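PDB 6DRU: glycosyl hydrolases family 31 family protein from Aspergillus niger, which releases alpha-xylose from the non-reducing terminal glucose of xyloglucan oligosaccharides as a glycoside hydrolase of family 31. Local coordinates for residues A[1-13]-A[64-78]. Numbering follows the deposited sequence.
Sequences TYFAPNSTGLRIQ and YDTATTGTEPRTLRN. With NAG (2-acetamido-2-deoxy-beta-D-glucopyranose), chain L.
The guanidinium of Arg77 lies flat on the ring of Phe3, centres 3.7 Å apart and planes within 2° of parallel, a cation-pi stack beside the parallel edge pairing of strands 10-13 and 66-68 in the N-terminal beta-sheet region. Strand 66-68 forms the edge of a mixed sheet here; after the loop at 69-73 the chain comes back as strand 74-78, in a separate antiparallel sheet, past the N-terminal loop. In the stack, NE of Arg77 stands over the centre of the Phe3 ring. The Arg77 chain is extended from CG to NE, which brings CD over the same Phe3 face as the guanidinium, while NE is also bound by the carbonyl of Gly79.

The parallel pairing is entered through Gly9, whose O accepts from two successive amides: Asp65 N, from above the carbonyl plane, and Thr66 N, within it. From there the bonds switch sides in regular order, Arg11 N giving to Thr66 O (2.9 Å), Thr68 N to Arg11 O and Gln13 N to Thr68 O (2.7 Å). On one face of this pair Leu10 CD1 meets Thr68 CG2 at 3.7 Å and touches CD of Arg74; Leu10 also packs on Thr85 of strand 81-85, which links the two sheets. On the other, Arg11 CB sits over the centre of the Tyr64 ring (3.8 Å to the centroid), and CD continues across the same ring toward CZ.

Nearer the N-terminus, Leu76 CD1 packs on Ser7 CB, and Asn6 carries an N-linked NAG through ND2. Asn78, with CG anti to its own N (chi1 172°), extends its amide beside Pro5. Its ND2 binds the carbonyls of Gly25 and Gly28, and its OD1 takes the hydroxyl of Tyr2, OH to OD1 2.6 Å, from above the carbonyl plane.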
ATOM      1  N   THR A   1      50.846   7.940 -16.328  1.00110.82           N
ATOM      2  CA  THR A   1      50.426   9.279 -16.723  1.00103.17           C
ATOM      3  C   THR A   1      48.909   9.421 -16.635  1.00100.28           C
ATOM      4  O   THR A   1      48.309  10.224 -17.350  1.00100.63           O
ATOM      5  CB  THR A   1      50.884   9.615 -18.154  1.00113.67           C
ATOM      6  OG1 THR A   1      50.250   8.726 -19.082  1.00127.54           O
ATOM      7  CG2 THR A   1      52.395   9.474 -18.275  1.00108.41           C
ATOM      8  N   TYR A   2      48.297   8.633 -15.757  1.00 95.29           N
ATOM      9  CA  TYR A   2      46.858   8.691 -15.555  1.00 78.67           C
ATOM     10  C   TYR A   2      46.485   9.919 -14.734  1.00 82.21           C
ATOM     11  O   TYR A   2      47.129  10.231 -13.728  1.00 82.42           O
ATOM     12  CB  TYR A   2      46.364   7.421 -14.857  1.00 67.32           C
ATOM     13  CG  TYR A   2      44.878   7.416 -14.567  1.00 67.66           C
ATOM     14  CD1 TYR A   2      43.959   7.112 -15.562  1.00 64.82           C
ATOM     15  CD2 TYR A   2      44.396   7.710 -13.297  1.00 70.79           C
ATOM     16  CE1 TYR A   2      42.602   7.106 -15.304  1.00 64.56           C
ATOM     17  CE2 TYR A   2      43.040   7.706 -13.028  1.00 70.08           C
ATOM     18  CZ  TYR A   2      42.148   7.403 -14.036  1.00 68.57           C
ATOM     19  OH  TYR A   2      40.796   7.396 -13.776  1.00 65.78           O
ATOM     20  N   PHE A   3      45.434  10.615 -15.170  1.00 79.62           N
ATOM     21  CA  PHE A   3      44.950  11.811 -14.481  1.00 76.07           C
ATOM     22  C   PHE A   3      44.192  11.370 -13.230  1.00 69.56           C
ATOM     23  O   PHE A   3      42.963  11.259 -13.208  1.00 73.70           O
ATOM     24  CB  PHE A   3      44.077  12.649 -15.408  1.00 61.02           C
ATOM     25  CG  PHE A   3      43.932  14.084 -14.978  1.00 73.33           C
ATOM     26  CD1 PHE A   3      43.219  14.416 -13.837  1.00 81.13           C
ATOM     27  CD2 PHE A   3      44.505  15.104 -15.722  1.00 70.45           C
ATOM     28  CE1 PHE A   3      43.086  15.737 -13.441  1.00 85.32           C
ATOM     29  CE2 PHE A   3      44.373  16.426 -15.333  1.00 80.25           C
ATOM     30  CZ  PHE A   3      43.663  16.742 -14.193  1.00 79.11           C
ATOM     31  N   ALA A   4      44.953  11.114 -12.169  1.00 67.93           N
ATOM     32  CA  ALA A   4      44.373  10.685 -10.905  1.00 71.87           C
ATOM     33  C   ALA A   4      43.514  11.797 -10.300  1.00 73.39           C
ATOM     34  O   ALA A   4      43.765  12.983 -10.534  1.00 83.53           O
ATOM     35  CB  ALA A   4      45.475  10.284  -9.927  1.00 70.12           C
ATOM     36  N   PRO A   5      42.494  11.443  -9.522  1.00 70.96           N
ATOM     37  CA  PRO A   5      41.616  12.463  -8.946  1.00 70.21           C
ATOM     38  C   PRO A   5      42.240  13.119  -7.724  1.00 71.52           C
ATOM     39  O   PRO A   5      43.123  12.568  -7.064  1.00 78.17           O
ATOM     40  CB  PRO A   5      40.350  11.681  -8.564  1.00 67.45           C
ATOM     41  CG  PRO A   5      40.628  10.230  -8.897  1.00 65.39           C
ATOM     42  CD  PRO A   5      42.098  10.090  -9.101  1.00 70.13           C
ATOM     43  N   ASN A   6      41.758  14.325  -7.434  1.00 79.30           N
ATOM     44  CA  ASN A   6      42.222  15.102  -6.294  1.00 76.96           C
ATOM     45  C   ASN A   6      41.229  15.111  -5.141  1.00 80.21           C
ATOM     46  O   ASN A   6      41.423  15.854  -4.175  1.00 88.08           O
ATOM     47  CB  ASN A   6      42.524  16.538  -6.725  1.00 74.08           C
ATOM     48  CG  ASN A   6      41.283  17.279  -7.179  1.00 89.85           C
ATOM     49  OD1 ASN A   6      40.286  16.671  -7.568  1.00 86.89           O
ATOM     50  ND2 ASN A   6      41.338  18.605  -7.129  1.00105.48           N
ATOM     51  N   SER A   7      40.172  14.307  -5.224  1.00 78.85           N
ATOM     52  CA  SER A   7      39.152  14.254  -4.191  1.00 69.04           C
ATOM     53  C   SER A   7      38.627  12.830  -4.106  1.00 74.06           C
ATOM     54  O   SER A   7      38.409  12.180  -5.132  1.00 74.20           O
ATOM     55  CB  SER A   7      38.008  15.234  -4.489  1.00 75.61           C
ATOM     56  OG  SER A   7      36.992  15.162  -3.502  1.00 75.87           O
ATOM     57  N   THR A   8      38.424  12.351  -2.878  1.00 65.83           N
ATOM     58  CA  THR A   8      37.903  11.005  -2.675  1.00 68.59           C
ATOM     59  C   THR A   8      36.399  10.918  -2.888  1.00 65.15           C
ATOM     60  O   THR A   8      35.859   9.807  -2.926  1.00 69.50           O
ATOM     61  CB  THR A   8      38.248  10.510  -1.270  1.00 53.74           C
ATOM     62  OG1 THR A   8      37.560  11.310  -0.298  1.00 65.79           O
ATOM     63  CG2 THR A   8      39.741  10.613  -1.029  1.00 70.89           C
ATOM     64  N   GLY A   9      35.720  12.045  -3.026  1.00 56.71           N
ATOM     65  CA  GLY A   9      34.288  12.049  -3.236  1.00 64.16           C
ATOM     66  C   GLY A   9      33.671  13.348  -2.781  1.00 65.89           C
ATOM     67  O   GLY A   9      34.262  14.131  -2.035  1.00 56.24           O
ATOM     68  N   LEU A  10      32.447  13.578  -3.246  1.00 63.82           N
ATOM     69  CA  LEU A  10      31.684  14.768  -2.900  1.00 52.87           C
ATOM     70  C   LEU A  10      30.335  14.332  -2.355  1.00 59.20           C
ATOM     71  O   LEU A  10      29.644  13.517  -2.974  1.00 65.09           O
ATOM     72  CB  LEU A  10      31.510  15.686  -4.116  1.00 50.07           C
ATOM     73  CG  LEU A  10      30.559  16.875  -3.985  1.00 57.17           C
ATOM     74  CD1 LEU A  10      31.186  17.966  -3.139  1.00 63.89           C
ATOM     75  CD2 LEU A  10      30.196  17.410  -5.361  1.00 49.14           C
ATOM     76  N   ARG A  11      29.964  14.866  -1.196  1.00 62.04           N
ATOM     77  CA  ARG A  11      28.698  14.545  -0.551  1.00 59.01           C
ATOM     78  C   ARG A  11      27.840  15.800  -0.524  1.00 60.66           C
ATOM     79  O   ARG A  11      28.199  16.787   0.127  1.00 65.24           O
ATOM     80  CB  ARG A  11      28.917  14.007   0.863  1.00 50.55           C
ATOM     81  CG  ARG A  11      27.646  13.965   1.692  1.00 61.52           C
ATOM     82  CD  ARG A  11      27.915  13.608   3.142  1.00 61.32           C
ATOM     83  NE  ARG A  11      26.672  13.406   3.880  1.00 80.96           N
ATOM     84  CZ  ARG A  11      26.279  12.240   4.383  1.00 90.05           C
ATOM     85  NH1 ARG A  11      27.039  11.162   4.242  1.00 74.22           N
ATOM     86  NH2 ARG A  11      25.127  12.153   5.036  1.00 86.09           N
ATOM     87  N   ILE A  12      26.710  15.754  -1.223  1.00 60.26           N
ATOM     88  CA  ILE A  12      25.819  16.899  -1.367  1.00 57.67           C
ATOM     89  C   ILE A  12      24.606  16.686  -0.476  1.00 61.43           C
ATOM     90  O   ILE A  12      23.997  15.609  -0.489  1.00 59.02           O
ATOM     91  CB  ILE A  12      25.393  17.095  -2.833  1.00 47.30           C
ATOM     92  CG1 ILE A  12      26.619  17.276  -3.728  1.00 44.66           C
ATOM     93  CG2 ILE A  12      24.457  18.285  -2.963  1.00 48.41           C
ATOM     94  CD1 ILE A  12      26.290  17.326  -5.200  1.00 43.53           C
ATOM     95  N   GLN A  13      24.257  17.707   0.301  1.00 62.53           N
ATOM     96  CA  GLN A  13      23.045  17.699   1.115  1.00 60.57           C
ATOM     97  C   GLN A  13      22.025  18.598   0.423  1.00 66.84           C
ATOM     98  O   GLN A  13      22.045  19.820   0.587  1.00 69.03           O
ATOM     99  CB  GLN A  13      23.340  18.166   2.537  1.00 65.41           C
ATOM    100  CG  GLN A  13      22.194  17.941   3.510  1.00 57.28           C
ATOM    101  CD  GLN A  13      21.838  16.475   3.655  1.00 62.25           C
ATOM    102  OE1 GLN A  13      22.708  15.632   3.881  1.00 60.82           O
ATOM    103  NE2 GLN A  13      20.555  16.161   3.521  1.00 56.77           N
ATOM    104  N   TYR A  64      34.475  10.408   1.521  1.00 60.16           N
ATOM    105  CA  TYR A  64      34.393  11.590   0.676  1.00 57.54           C
ATOM    106  C   TYR A  64      35.298  12.672   1.247  1.00 55.33           C
ATOM    107  O   TYR A  64      35.694  12.630   2.414  1.00 62.30           O
ATOM    108  CB  TYR A  64      32.951  12.101   0.551  1.00 66.62           C
ATOM    109  CG  TYR A  64      32.303  12.458   1.869  1.00 68.42           C
ATOM    110  CD1 TYR A  64      31.648  11.494   2.626  1.00 68.45           C
ATOM    111  CD2 TYR A  64      32.347  13.757   2.359  1.00 66.20           C
ATOM    112  CE1 TYR A  64      31.054  11.815   3.832  1.00 71.26           C
ATOM    113  CE2 TYR A  64      31.757  14.086   3.564  1.00 70.19           C
ATOM    114  CZ  TYR A  64      31.114  13.111   4.297  1.00 70.68           C
ATOM    115  OH  TYR A  64      30.523  13.433   5.497  1.00 68.06           O
ATOM    116  N   ASP A  65      35.618  13.649   0.401  1.00 68.26           N
ATOM    117  CA  ASP A  65      36.516  14.740   0.754  1.00 63.02           C
ATOM    118  C   ASP A  65      35.806  16.056   1.011  1.00 64.63           C
ATOM    119  O   ASP A  65      36.262  16.832   1.852  1.00 60.37           O
ATOM    120  CB  ASP A  65      37.551  14.963  -0.358  1.00 63.55           C
ATOM    121  CG  ASP A  65      38.890  14.327  -0.050  1.00 91.82           C
ATOM    122  OD1 ASP A  65      39.002  13.648   0.993  1.00109.97           O
ATOM    123  OD2 ASP A  65      39.834  14.513  -0.849  1.00 88.97           O
ATOM    124  N   THR A  66      34.704  16.320   0.315  1.00 66.51           N
ATOM    125  CA  THR A  66      34.037  17.612   0.362  1.00 62.17           C
ATOM    126  C   THR A  66      32.556  17.413   0.636  1.00 64.24           C
ATOM    127  O   THR A  66      31.923  16.520   0.066  1.00 71.40           O
ATOM    128  CB  THR A  66      34.226  18.379  -0.958  1.00 61.88           C
ATOM    129  OG1 THR A  66      35.619  18.410  -1.298  1.00 69.87           O
ATOM    130  CG2 THR A  66      33.706  19.803  -0.837  1.00 61.91           C
ATOM    131  N   ALA A  67      32.012  18.251   1.514  1.00 60.18           N
ATOM    132  CA  ALA A  67      30.592  18.251   1.840  1.00 64.17           C
ATOM    133  C   ALA A  67      30.020  19.629   1.546  1.00 64.79           C
ATOM    134  O   ALA A  67      30.617  20.645   1.917  1.00 71.22           O
ATOM    135  CB  ALA A  67      30.357  17.875   3.304  1.00 54.08           C
ATOM    136  N   THR A  68      28.873  19.659   0.874  1.00 57.06           N
ATOM    137  CA  THR A  68      28.227  20.912   0.519  1.00 69.91           C
ATOM    138  C   THR A  68      26.722  20.699   0.489  1.00 63.24           C
ATOM    139  O   THR A  68      26.234  19.566   0.452  1.00 59.57           O
ATOM    140  CB  THR A  68      28.720  21.442  -0.835  1.00 71.88           C
ATOM    141  OG1 THR A  68      27.947  22.586  -1.219  1.00 81.98           O
ATOM    142  CG2 THR A  68      28.599  20.367  -1.906  1.00 60.46           C
ATOM    143  N   THR A  69      25.987  21.808   0.516  1.00 67.09           N
ATOM    144  CA  THR A  69      24.545  21.785   0.326  1.00 61.44           C
ATOM    145  C   THR A  69      24.151  22.055  -1.119  1.00 59.18           C
ATOM    146  O   THR A  69      22.962  22.217  -1.408  1.00 56.18           O
ATOM    147  CB  THR A  69      23.865  22.797   1.251  1.00 60.69           C
ATOM    148  OG1 THR A  69      24.527  24.065   1.153  1.00 68.04           O
ATOM    149  CG2 THR A  69      23.914  22.316   2.689  1.00 56.89           C
ATOM    150  N   GLY A  70      25.121  22.102  -2.030  1.00 61.15           N
ATOM    151  CA  GLY A  70      24.829  22.312  -3.436  1.00 56.85           C
ATOM    152  C   GLY A  70      24.402  23.716  -3.791  1.00 63.57           C
ATOM    153  O   GLY A  70      23.662  23.903  -4.763  1.00 65.27           O
ATOM    154  N   THR A  71      24.844  24.715  -3.026  1.00 67.80           N
ATOM    155  CA  THR A  71      24.495  26.099  -3.329  1.00 68.43           C
ATOM    156  C   THR A  71      25.324  26.656  -4.479  1.00 69.19           C
ATOM    157  O   THR A  71      24.859  27.551  -5.195  1.00 68.40           O
ATOM    158  CB  THR A  71      24.665  26.977  -2.087  1.00 60.23           C
ATOM    159  OG1 THR A  71      26.020  26.901  -1.626  1.00 80.47           O
ATOM    160  CG2 THR A  71      23.731  26.515  -0.981  1.00 71.65           C
ATOM    161  N   GLU A  72      26.537  26.146  -4.668  1.00 72.12           N
ATOM    162  CA  GLU A  72      27.472  26.630  -5.670  1.00 66.89           C
ATOM    163  C   GLU A  72      27.960  25.476  -6.531  1.00 58.96           C
ATOM    164  O   GLU A  72      28.028  24.333  -6.068  1.00 67.93           O
ATOM    165  CB  GLU A  72      28.676  27.320  -5.010  1.00 74.25           C
ATOM    166  CG  GLU A  72      28.326  28.573  -4.224  1.00 87.54           C
ATOM    167  CD  GLU A  72      27.853  29.705  -5.117  1.00106.60           C
ATOM    168  OE1 GLU A  72      28.657  30.184  -5.945  1.00120.42           O
ATOM    169  OE2 GLU A  72      26.680  30.116  -4.993  1.00111.12           O
ATOM    170  N   PRO A  73      28.287  25.742  -7.795  1.00 59.98           N
ATOM    171  CA  PRO A  73      28.761  24.667  -8.676  1.00 58.52           C
ATOM    172  C   PRO A  73      30.169  24.215  -8.319  1.00 57.95           C
ATOM    173  O   PRO A  73      30.995  24.991  -7.834  1.00 56.16           O
ATOM    174  CB  PRO A  73      28.722  25.309 -10.068  1.00 50.27           C
ATOM    175  CG  PRO A  73      28.822  26.771  -9.811  1.00 32.56           C
ATOM    176  CD  PRO A  73      28.105  27.012  -8.518  1.00 57.80           C
ATOM    177  N   ARG A  74      30.436  22.931  -8.571  1.00 61.82           N
ATOM    178  CA  ARG A  74      31.745  22.341  -8.327  1.00 54.06           C
ATOM    179  C   ARG A  74      32.123  21.453  -9.505  1.00 56.53           C
ATOM    180  O   ARG A  74      31.301  21.149 -10.375  1.00 51.22           O
ATOM    181  CB  ARG A  74      31.776  21.527  -7.026  1.00 46.59           C
ATOM    182  CG  ARG A  74      31.116  22.207  -5.844  1.00 54.70           C
ATOM    183  CD  ARG A  74      31.337  21.432  -4.562  1.00 71.72           C
ATOM    184  NE  ARG A  74      31.411  22.323  -3.409  1.00 85.87           N
ATOM    185  CZ  ARG A  74      32.544  22.714  -2.837  1.00 79.57           C
ATOM    186  NH1 ARG A  74      33.707  22.290  -3.311  1.00 75.01           N
ATOM    187  NH2 ARG A  74      32.512  23.528  -1.791  1.00 86.41           N
ATOM    188  N   THR A  75      33.386  21.033  -9.525  1.00 64.50           N
ATOM    189  CA  THR A  75      33.918  20.215 -10.606  1.00 67.43           C
ATOM    190  C   THR A  75      34.888  19.191 -10.034  1.00 66.06           C
ATOM    191  O   THR A  75      35.697  19.511  -9.159  1.00 69.42           O
ATOM    192  CB  THR A  75      34.622  21.078 -11.668  1.00 68.04           C
ATOM    193  OG1 THR A  75      33.699  22.040 -12.197  1.00 68.16           O
ATOM    194  CG2 THR A  75      35.147  20.216 -12.807  1.00 59.46           C
ATOM    195  N   LEU A  76      34.800  17.961 -10.536  1.00 65.43           N
ATOM    196  CA  LEU A  76      35.677  16.877 -10.121  1.00 69.67           C
ATOM    197  C   LEU A  76      36.051  16.067 -11.352  1.00 67.17           C
ATOM    198  O   LEU A  76      35.200  15.788 -12.200  1.00 65.21           O
ATOM    199  CB  LEU A  76      35.008  15.979  -9.069  1.00 59.70           C
ATOM    200  CG  LEU A  76      35.889  15.409  -7.952  1.00 84.35           C
ATOM    201  CD1 LEU A  76      35.029  14.710  -6.910  1.00 67.85           C
ATOM    202  CD2 LEU A  76      36.959  14.458  -8.482  1.00 87.91           C
ATOM    203  N   ARG A  77      37.325  15.699 -11.449  1.00 61.06           N
ATOM    204  CA  ARG A  77      37.835  14.976 -12.603  1.00 61.88           C
ATOM    205  C   ARG A  77      38.546  13.710 -12.154  1.00 62.68           C
ATOM    206  O   ARG A  77      39.326  13.727 -11.196  1.00 69.37           O
ATOM    207  CB  ARG A  77      38.796  15.837 -13.431  1.00 66.21           C
ATOM    208  CG  ARG A  77      39.443  15.084 -14.583  1.00 63.91           C
ATOM    209  CD  ARG A  77      40.249  15.996 -15.488  1.00 73.59           C
ATOM    210  NE  ARG A  77      40.863  15.246 -16.580  1.00 69.47           N
ATOM    211  CZ  ARG A  77      41.581  15.793 -17.554  1.00 62.87           C
ATOM    212  NH1 ARG A  77      41.779  17.104 -17.578  1.00 76.32           N
ATOM    213  NH2 ARG A  77      42.100  15.027 -18.503  1.00 66.66           N
ATOM    214  N   ASN A  78      38.266  12.614 -12.856  1.00 53.28           N
ATOM    215  CA  ASN A  78      38.943  11.338 -12.641  1.00 60.52           C
ATOM    216  C   ASN A  78      39.182  10.718 -14.010  1.00 70.53           C
ATOM    217  O   ASN A  78      38.227  10.342 -14.696  1.00 64.96           O
ATOM    218  CB  ASN A  78      38.114  10.409 -11.754  1.00 54.78           C
ATOM    219  CG  ASN A  78      38.691   9.010 -11.678  1.00 62.65           C
ATOM    220  OD1 ASN A  78      39.904   8.818 -11.777  1.00 64.40           O
ATOM    221  ND2 ASN A  78      37.822   8.019 -11.508  1.00 57.52           N
TER
HETATM  222  C1  NAG L 827      40.580  19.730  -7.659  1.00119.64           C
HETATM  223  C2  NAG L 827      40.427  20.997  -6.843  1.00125.98           C
HETATM  224  C3  NAG L 827      39.188  21.731  -7.200  1.00130.23           C
HETATM  225  C4  NAG L 827      39.112  21.949  -8.695  1.00124.97           C
HETATM  226  C5  NAG L 827      39.289  20.636  -9.426  1.00114.35           C
HETATM  227  C6  NAG L 827      39.312  20.885 -10.918  1.00103.92           C
HETATM  228  C7  NAG L 827      41.643  20.677  -4.724  1.00104.98           C
HETATM  229  C8  NAG L 827      41.636  20.339  -3.250  1.00 98.75           C
HETATM  230  N2  NAG L 827      40.427  20.678  -5.457  1.00112.80           N
HETATM  231  O3  NAG L 827      39.151  22.951  -6.496  1.00128.74           O
HETATM  232  O4  NAG L 827      37.861  22.503  -9.030  1.00110.76           O
HETATM  233  O5  NAG L 827      40.501  20.038  -9.030  1.00118.33           O
HETATM  234  O6  NAG L 827      38.799  19.757 -11.591  1.00 86.84           O
HETATM  235  O7  NAG L 827      42.689  20.948  -5.280  1.00115.94           O